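Acyl-coa oxidase (Arabidopsis thaliana, PDB 1W07) oxidises long- and medium-chain acyl-CoAs to 2-trans-enoyl-CoAs with FAD, passing the electrons to oxygen to give hydrogen peroxide in plant peroxisomes. Local coordinates at residues Ser144-Asp156 and Val188-Ile201. The protein carries 1 engineered substitution. Numbering follows the deposited sequence.
Sequences SNVQGLETTATLD and VYARLITNGKDYGI. Engineered in segment 144-156: L155 (natural residue Phe). With FAD (flavin-adenine dinucleotide), chain I.
The guanidinium of R191 is met at its edge by the backbone of 147-149 and by the carboxylate of D198. R191 NH1 donates to Q147 O at 2.7 Å, almost straight (175°) but 42° above that carbonyl's plane, and to L149 O at 2.9 Å within the carbonyl plane. R191 NE forms a salt bridge with D198 OD2 at 2.7 Å, on the syn lone pair; D198 OD1 takes the N-H of G200, an Asx turn. A bend at chi3 (73°) swings the arginine end onto the carbonyls of Q147 and L149. Beside it, I201 CD1 lies 3.7 Å from L149 CB, the two side chains crossing at about a right angle. Further along, strands 152-156 and 188-194 of the middle β-domain pair in parallel: A153 N donates to R191 O and I193 N to A153 O, while I193 CD1 packs 3.7 Å from T152 CG2 on the R191 side of the sheet. S144, a little upstream of Q147, donates its N to FAD O2P at 3.0 Å. With three bonds in the guanidinium plane fixing its rotation and D198 probably balancing its charge, R191 ties the chain just after this FAD-binding serine to hairpin 188-201.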
loop_
_atom_site.group_PDB
_atom_site.type_symbol
_atom_site.label_atom_id
_atom_site.label_comp_id
_atom_site.label_asym_id
_atom_site.label_seq_id
_atom_site.Cartn_x
_atom_site.Cartn_y
_atom_site.Cartn_z
ATOM N N SER B 144 -19.949 -0.093 -8.913
ATOM C CA SER B 144 -20.482 -1.169 -8.087
ATOM C C SER B 144 -21.991 -1.331 -8.265
ATOM O O SER B 144 -22.500 -2.458 -8.310
ATOM C CB SER B 144 -20.162 -0.916 -6.607
ATOM O OG SER B 144 -18.771 -1.027 -6.345
ATOM N N ASN B 145 -22.709 -0.214 -8.356
ATOM C CA ASN B 145 -24.159 -0.267 -8.524
ATOM C C ASN B 145 -24.565 -0.312 -9.989
ATOM O O ASN B 145 -24.994 0.697 -10.562
ATOM C CB ASN B 145 -24.829 0.938 -7.854
ATOM C CG ASN B 145 -26.337 0.918 -8.020
ATOM O OD1 ASN B 145 -26.947 -0.153 -8.088
ATOM N ND2 ASN B 145 -26.944 2.094 -8.083
ATOM N N VAL B 146 -24.442 -1.498 -10.584
ATOM C CA VAL B 146 -24.781 -1.692 -11.984
ATOM C C VAL B 146 -26.221 -1.313 -12.302
ATOM O O VAL B 146 -26.507 -0.807 -13.387
ATOM C CB VAL B 146 -24.534 -3.168 -12.423
ATOM C CG1 VAL B 146 -24.728 -3.303 -13.940
ATOM C CG2 VAL B 146 -23.131 -3.592 -12.046
ATOM N N GLN B 147 -27.133 -1.547 -11.364
ATOM C CA GLN B 147 -28.538 -1.226 -11.604
ATOM C C GLN B 147 -28.769 0.270 -11.740
ATOM O O GLN B 147 -29.857 0.703 -12.127
ATOM C CB GLN B 147 -29.412 -1.796 -10.488
ATOM C CG GLN B 147 -29.369 -3.320 -10.412
ATOM C CD GLN B 147 -29.763 -3.976 -11.726
ATOM O OE1 GLN B 147 -30.864 -3.759 -12.229
ATOM N NE2 GLN B 147 -28.861 -4.780 -12.287
ATOM N N GLY B 148 -27.738 1.059 -11.443
ATOM C CA GLY B 148 -27.847 2.507 -11.553
ATOM C C GLY B 148 -27.312 3.071 -12.862
ATOM O O GLY B 148 -27.321 4.288 -13.037
ATOM N N LEU B 149 -26.846 2.212 -13.772
ATOM C CA LEU B 149 -26.328 2.680 -15.065
ATOM C C LEU B 149 -27.338 3.622 -15.709
ATOM O O LEU B 149 -28.545 3.377 -15.623
ATOM C CB LEU B 149 -26.064 1.505 -16.014
ATOM C CG LEU B 149 -24.988 0.515 -15.566
ATOM C CD1 LEU B 149 -24.762 -0.521 -16.662
ATOM C CD2 LEU B 149 -23.699 1.274 -15.241
ATOM N N GLU B 150 -26.833 4.681 -16.348
ATOM C CA GLU B 150 -27.659 5.704 -16.997
ATOM C C GLU B 150 -27.775 5.541 -18.512
ATOM O O GLU B 150 -28.712 6.056 -19.121
ATOM C CB GLU B 150 -27.097 7.106 -16.709
ATOM C CG GLU B 150 -26.947 7.436 -15.236
ATOM C CD GLU B 150 -26.397 8.827 -14.997
ATOM O OE1 GLU B 150 -27.070 9.813 -15.378
ATOM O OE2 GLU B 150 -25.289 8.941 -14.432
ATOM N N THR B 151 -26.823 4.850 -19.128
ATOM C CA THR B 151 -26.884 4.669 -20.575
ATOM C C THR B 151 -28.202 3.980 -20.934
ATOM O O THR B 151 -28.636 3.048 -20.257
ATOM C CB THR B 151 -25.678 3.842 -21.084
ATOM O OG1 THR B 151 -24.470 4.534 -20.747
ATOM C CG2 THR B 151 -25.744 3.667 -22.620
ATOM N N THR B 152 -28.852 4.454 -21.988
ATOM C CA THR B 152 -30.119 3.868 -22.390
ATOM C C THR B 152 -30.074 3.198 -23.750
ATOM O O THR B 152 -29.267 3.557 -24.602
ATOM C CB THR B 152 -31.240 4.931 -22.413
ATOM O OG1 THR B 152 -30.872 5.986 -23.300
ATOM C CG2 THR B 152 -31.448 5.509 -21.046
ATOM N N ALA B 153 -30.953 2.213 -23.929
ATOM C CA ALA B 153 -31.089 1.487 -25.181
ATOM C C ALA B 153 -32.595 1.425 -25.475
ATOM O O ALA B 153 -33.308 0.561 -24.951
ATOM C CB ALA B 153 -30.498 0.084 -25.049
ATOM N N THR B 154 -33.080 2.353 -26.297
ATOM C CA THR B 154 -34.505 2.418 -26.628
ATOM C C THR B 154 -34.792 1.870 -28.021
ATOM O O THR B 154 -34.190 2.299 -29.008
ATOM C CB THR B 154 -35.022 3.871 -26.550
ATOM O OG1 THR B 154 -34.483 4.500 -25.379
ATOM C CG2 THR B 154 -36.558 3.898 -26.474
ATOM N N LEU B 155 -35.717 0.920 -28.104
ATOM C CA LEU B 155 -36.056 0.315 -29.388
ATOM C C LEU B 155 -36.833 1.261 -30.293
ATOM O O LEU B 155 -37.642 2.057 -29.823
ATOM C CB LEU B 155 -36.881 -0.956 -29.179
ATOM C CG LEU B 155 -37.320 -1.668 -30.471
ATOM C CD1 LEU B 155 -36.091 -2.153 -31.238
ATOM C CD2 LEU B 155 -38.238 -2.832 -30.128
ATOM N N ASP B 156 -36.570 1.160 -31.592
ATOM C CA ASP B 156 -37.242 1.973 -32.603
ATOM C C ASP B 156 -37.928 1.001 -33.570
ATOM O O ASP B 156 -37.321 0.571 -34.553
ATOM C CB ASP B 156 -36.228 2.824 -33.379
ATOM C CG ASP B 156 -36.895 3.783 -34.349
ATOM O OD1 ASP B 156 -37.964 3.427 -34.888
ATOM O OD2 ASP B 156 -36.350 4.883 -34.584
ATOM N N VAL B 188 -22.143 -3.433 -24.797
ATOM C CA VAL B 188 -22.553 -2.291 -23.982
ATOM C C VAL B 188 -23.774 -2.603 -23.114
ATOM O O VAL B 188 -24.740 -3.209 -23.580
ATOM C CB VAL B 188 -22.884 -1.062 -24.865
ATOM C CG1 VAL B 188 -23.322 0.131 -23.978
ATOM C CG2 VAL B 188 -21.670 -0.712 -25.746
ATOM N N TYR B 189 -23.719 -2.198 -21.846
ATOM C CA TYR B 189 -24.827 -2.427 -20.929
ATOM C C TYR B 189 -25.583 -1.121 -20.684
ATOM O O TYR B 189 -24.994 -0.090 -20.358
ATOM C CB TYR B 189 -24.328 -3.048 -19.611
ATOM C CG TYR B 189 -23.866 -4.479 -19.792
ATOM C CD1 TYR B 189 -22.577 -4.762 -20.245
ATOM C CD2 TYR B 189 -24.748 -5.551 -19.610
ATOM C CE1 TYR B 189 -22.177 -6.072 -20.515
ATOM C CE2 TYR B 189 -24.358 -6.865 -19.888
ATOM C CZ TYR B 189 -23.073 -7.118 -20.344
ATOM O OH TYR B 189 -22.699 -8.399 -20.679
ATOM N N ALA B 190 -26.895 -1.178 -20.874
ATOM C CA ALA B 190 -27.748 -0.011 -20.711
ATOM C C ALA B 190 -29.145 -0.440 -20.310
ATOM O O ALA B 190 -29.493 -1.621 -20.384
ATOM C CB ALA B 190 -27.809 0.780 -22.025
ATOM N N ARG B 191 -29.941 0.532 -19.887
ATOM C CA ARG B 191 -31.314 0.282 -19.482
ATOM C C ARG B 191 -32.126 -0.034 -20.731
ATOM O O ARG B 191 -32.177 0.766 -21.668
ATOM C CB ARG B 191 -31.883 1.524 -18.791
ATOM C CG ARG B 191 -30.932 2.156 -17.777
ATOM C CD ARG B 191 -31.673 3.088 -16.826
ATOM N NE ARG B 191 -32.480 2.325 -15.881
ATOM C CZ ARG B 191 -32.014 1.791 -14.756
ATOM N NH1 ARG B 191 -30.740 1.948 -14.410
ATOM N NH2 ARG B 191 -32.819 1.067 -13.988
ATOM N N LEU B 192 -32.753 -1.202 -20.752
ATOM C CA LEU B 192 -33.562 -1.604 -21.899
ATOM C C LEU B 192 -34.892 -0.843 -21.870
ATOM O O LEU B 192 -35.692 -0.997 -20.947
ATOM C CB LEU B 192 -33.814 -3.113 -21.852
ATOM C CG LEU B 192 -34.188 -3.826 -23.153
ATOM C CD1 LEU B 192 -34.401 -5.300 -22.865
ATOM C CD2 LEU B 192 -35.442 -3.223 -23.753
ATOM N N ILE B 193 -35.118 -0.017 -22.882
ATOM C CA ILE B 193 -36.343 0.758 -22.962
ATOM C C ILE B 193 -37.158 0.362 -24.192
ATOM O O ILE B 193 -36.662 0.402 -25.322
ATOM C CB ILE B 193 -36.041 2.269 -23.018
ATOM C CG1 ILE B 193 -35.194 2.690 -21.813
ATOM C CG2 ILE B 193 -37.330 3.049 -23.003
ATOM C CD1 ILE B 193 -34.827 4.173 -21.817
ATOM N N THR B 194 -38.404 -0.039 -23.958
ATOM C CA THR B 194 -39.311 -0.436 -25.031
ATOM C C THR B 194 -40.746 -0.339 -24.522
ATOM O O THR B 194 -41.024 -0.618 -23.351
ATOM C CB THR B 194 -39.031 -1.880 -25.508
ATOM O OG1 THR B 194 -39.850 -2.173 -26.645
ATOM C CG2 THR B 194 -39.332 -2.882 -24.410
ATOM N N ASN B 195 -41.655 0.063 -25.403
ATOM C CA ASN B 195 -43.059 0.214 -25.028
ATOM C C ASN B 195 -43.211 1.186 -23.857
ATOM O O ASN B 195 -44.058 0.996 -22.986
ATOM C CB ASN B 195 -43.661 -1.148 -24.665
ATOM C CG ASN B 195 -44.214 -1.882 -25.875
ATOM O OD1 ASN B 195 -43.617 -1.865 -26.953
ATOM N ND2 ASN B 195 -45.352 -2.542 -25.697
ATOM N N GLY B 196 -42.379 2.224 -23.846
ATOM C CA GLY B 196 -42.440 3.219 -22.790
ATOM C C GLY B 196 -42.139 2.688 -21.402
ATOM O O GLY B 196 -42.577 3.258 -20.403
ATOM N N LYS B 197 -41.383 1.602 -21.327
ATOM C CA LYS B 197 -41.053 1.028 -20.032
ATOM C C LYS B 197 -39.576 0.680 -19.915
ATOM O O LYS B 197 -38.953 0.265 -20.890
ATOM C CB LYS B 197 -41.889 -0.231 -19.788
ATOM C CG LYS B 197 -41.645 -0.868 -18.428
ATOM C CD LYS B 197 -42.580 -2.044 -18.174
ATOM C CE LYS B 197 -42.444 -2.552 -16.745
ATOM N NZ LYS B 197 -42.781 -1.485 -15.762
ATOM N N ASP B 198 -39.030 0.858 -18.715
ATOM C CA ASP B 198 -37.632 0.548 -18.414
ATOM C C ASP B 198 -37.584 -0.889 -17.884
ATOM O O ASP B 198 -38.116 -1.172 -16.812
ATOM C CB ASP B 198 -37.109 1.505 -17.334
ATOM C CG ASP B 198 -35.607 1.387 -17.112
ATOM O OD1 ASP B 198 -35.080 0.253 -17.121
ATOM O OD2 ASP B 198 -34.957 2.436 -16.914
ATOM N N TYR B 199 -36.946 -1.792 -18.622
ATOM C CA TYR B 199 -36.863 -3.189 -18.201
ATOM C C TYR B 199 -35.542 -3.595 -17.551
ATOM O O TYR B 199 -35.250 -4.784 -17.406
ATOM C CB TYR B 199 -37.143 -4.116 -19.390
ATOM C CG TYR B 199 -38.592 -4.141 -19.812
ATOM C CD1 TYR B 199 -39.099 -3.201 -20.711
ATOM C CD2 TYR B 199 -39.467 -5.092 -19.294
ATOM C CE1 TYR B 199 -40.447 -3.214 -21.085
ATOM C CE2 TYR B 199 -40.811 -5.114 -19.656
ATOM C CZ TYR B 199 -41.294 -4.175 -20.550
ATOM O OH TYR B 199 -42.622 -4.201 -20.913
ATOM N N GLY B 200 -34.736 -2.616 -17.162
ATOM C CA GLY B 200 -33.475 -2.939 -16.522
ATOM C C GLY B 200 -32.262 -3.021 -17.430
ATOM O O GLY B 200 -32.343 -2.817 -18.644
ATOM N N ILE B 201 -31.128 -3.347 -16.822
ATOM C CA ILE B 201 -29.856 -3.440 -17.521
ATOM C C ILE B 201 -29.721 -4.688 -18.385
ATOM O O ILE B 201 -29.919 -5.805 -17.914
ATOM C CB ILE B 201 -28.679 -3.427 -16.512
ATOM C CG1 ILE B 201 -28.839 -2.254 -15.536
ATOM C CG2 ILE B 201 -27.357 -3.365 -17.261
ATOM C CD1 ILE B 201 -28.842 -0.901 -16.182
HETATM P PA FAD I . -17.894 2.545 -5.397
HETATM O O1A FAD I . -18.712 1.315 -5.473
HETATM O O2A FAD I . -18.526 3.825 -5.782
HETATM O O5B FAD I . -17.295 2.661 -3.909
HETATM C C5B FAD I . -16.543 3.806 -3.503
HETATM C C4B FAD I . -16.421 3.838 -1.976
HETATM O O4B FAD I . -17.756 3.838 -1.437
HETATM C C3B FAD I . -15.735 2.574 -1.450
HETATM O O3B FAD I . -15.119 2.849 -0.190
HETATM C C2B FAD I . -16.914 1.620 -1.275
HETATM O O2B FAD I . -16.638 0.678 -0.236
HETATM C C1B FAD I . -17.981 2.590 -0.760
HETATM N N9A FAD I . -19.345 2.074 -1.024
HETATM C C8A FAD I . -19.976 2.081 -2.199
HETATM N N7A FAD I . -21.183 1.532 -2.062
HETATM C C5A FAD I . -21.322 1.166 -0.792
HETATM C C6A FAD I . -22.348 0.568 -0.070
HETATM N N6A FAD I . -23.459 0.150 -0.667
HETATM N N1A FAD I . -22.166 0.360 1.302
HETATM C C2A FAD I . -20.967 0.744 1.912
HETATM N N3A FAD I . -20.011 1.300 1.190
HETATM C C4A FAD I . -20.154 1.519 -0.129
HETATM N N1 FAD I . -15.571 -1.825 -15.704
HETATM C C2 FAD I . -16.086 -2.366 -16.889
HETATM O O2 FAD I . -17.290 -2.299 -17.122
HETATM N N3 FAD I . -15.209 -2.968 -17.804
HETATM C C4 FAD I . -13.836 -3.022 -17.535
HETATM O O4 FAD I . -13.081 -3.583 -18.331
HETATM C C4X FAD I . -13.332 -2.460 -16.366
HETATM N N5 FAD I . -11.951 -2.433 -16.119
HETATM C C5X FAD I . -11.433 -1.857 -14.957
HETATM C C6 FAD I . -10.058 -1.740 -14.788
HETATM C C7 FAD I . -9.542 -1.064 -13.688
HETATM C C7M FAD I . -8.025 -0.944 -13.546
HETATM C C8 FAD I . -10.410 -0.505 -12.744
HETATM C C8M FAD I . -9.870 0.243 -11.523
HETATM C C9 FAD I . -11.784 -0.634 -12.912
HETATM C C9A FAD I . -12.308 -1.307 -14.012
HETATM N N10 FAD I . -13.690 -1.382 -14.232
HETATM C C10 FAD I . -14.194 -1.873 -15.448
HETATM C "C1'" FAD I . -14.652 -0.840 -13.240
HETATM C "C2'" FAD I . -14.791 -1.808 -12.062
HETATM O "O2'" FAD I . -15.139 -3.110 -12.539
HETATM C "C3'" FAD I . -15.805 -1.372 -11.000
HETATM O "O3'" FAD I . -17.090 -1.204 -11.606
HETATM C "C4'" FAD I . -15.413 -0.062 -10.311
HETATM O "O4'" FAD I . -13.995 0.047 -10.165
HETATM C "C5'" FAD I . -16.081 -0.003 -8.937
HETATM O "O5'" FAD I . -15.596 1.116 -8.196
HETATM P P FAD I . -16.550 2.366 -7.874
HETATM O O1P FAD I . -15.853 3.575 -8.362
HETATM O O2P FAD I . -17.909 2.072 -8.380
HETATM O O3P FAD I . -16.556 2.358 -6.267
#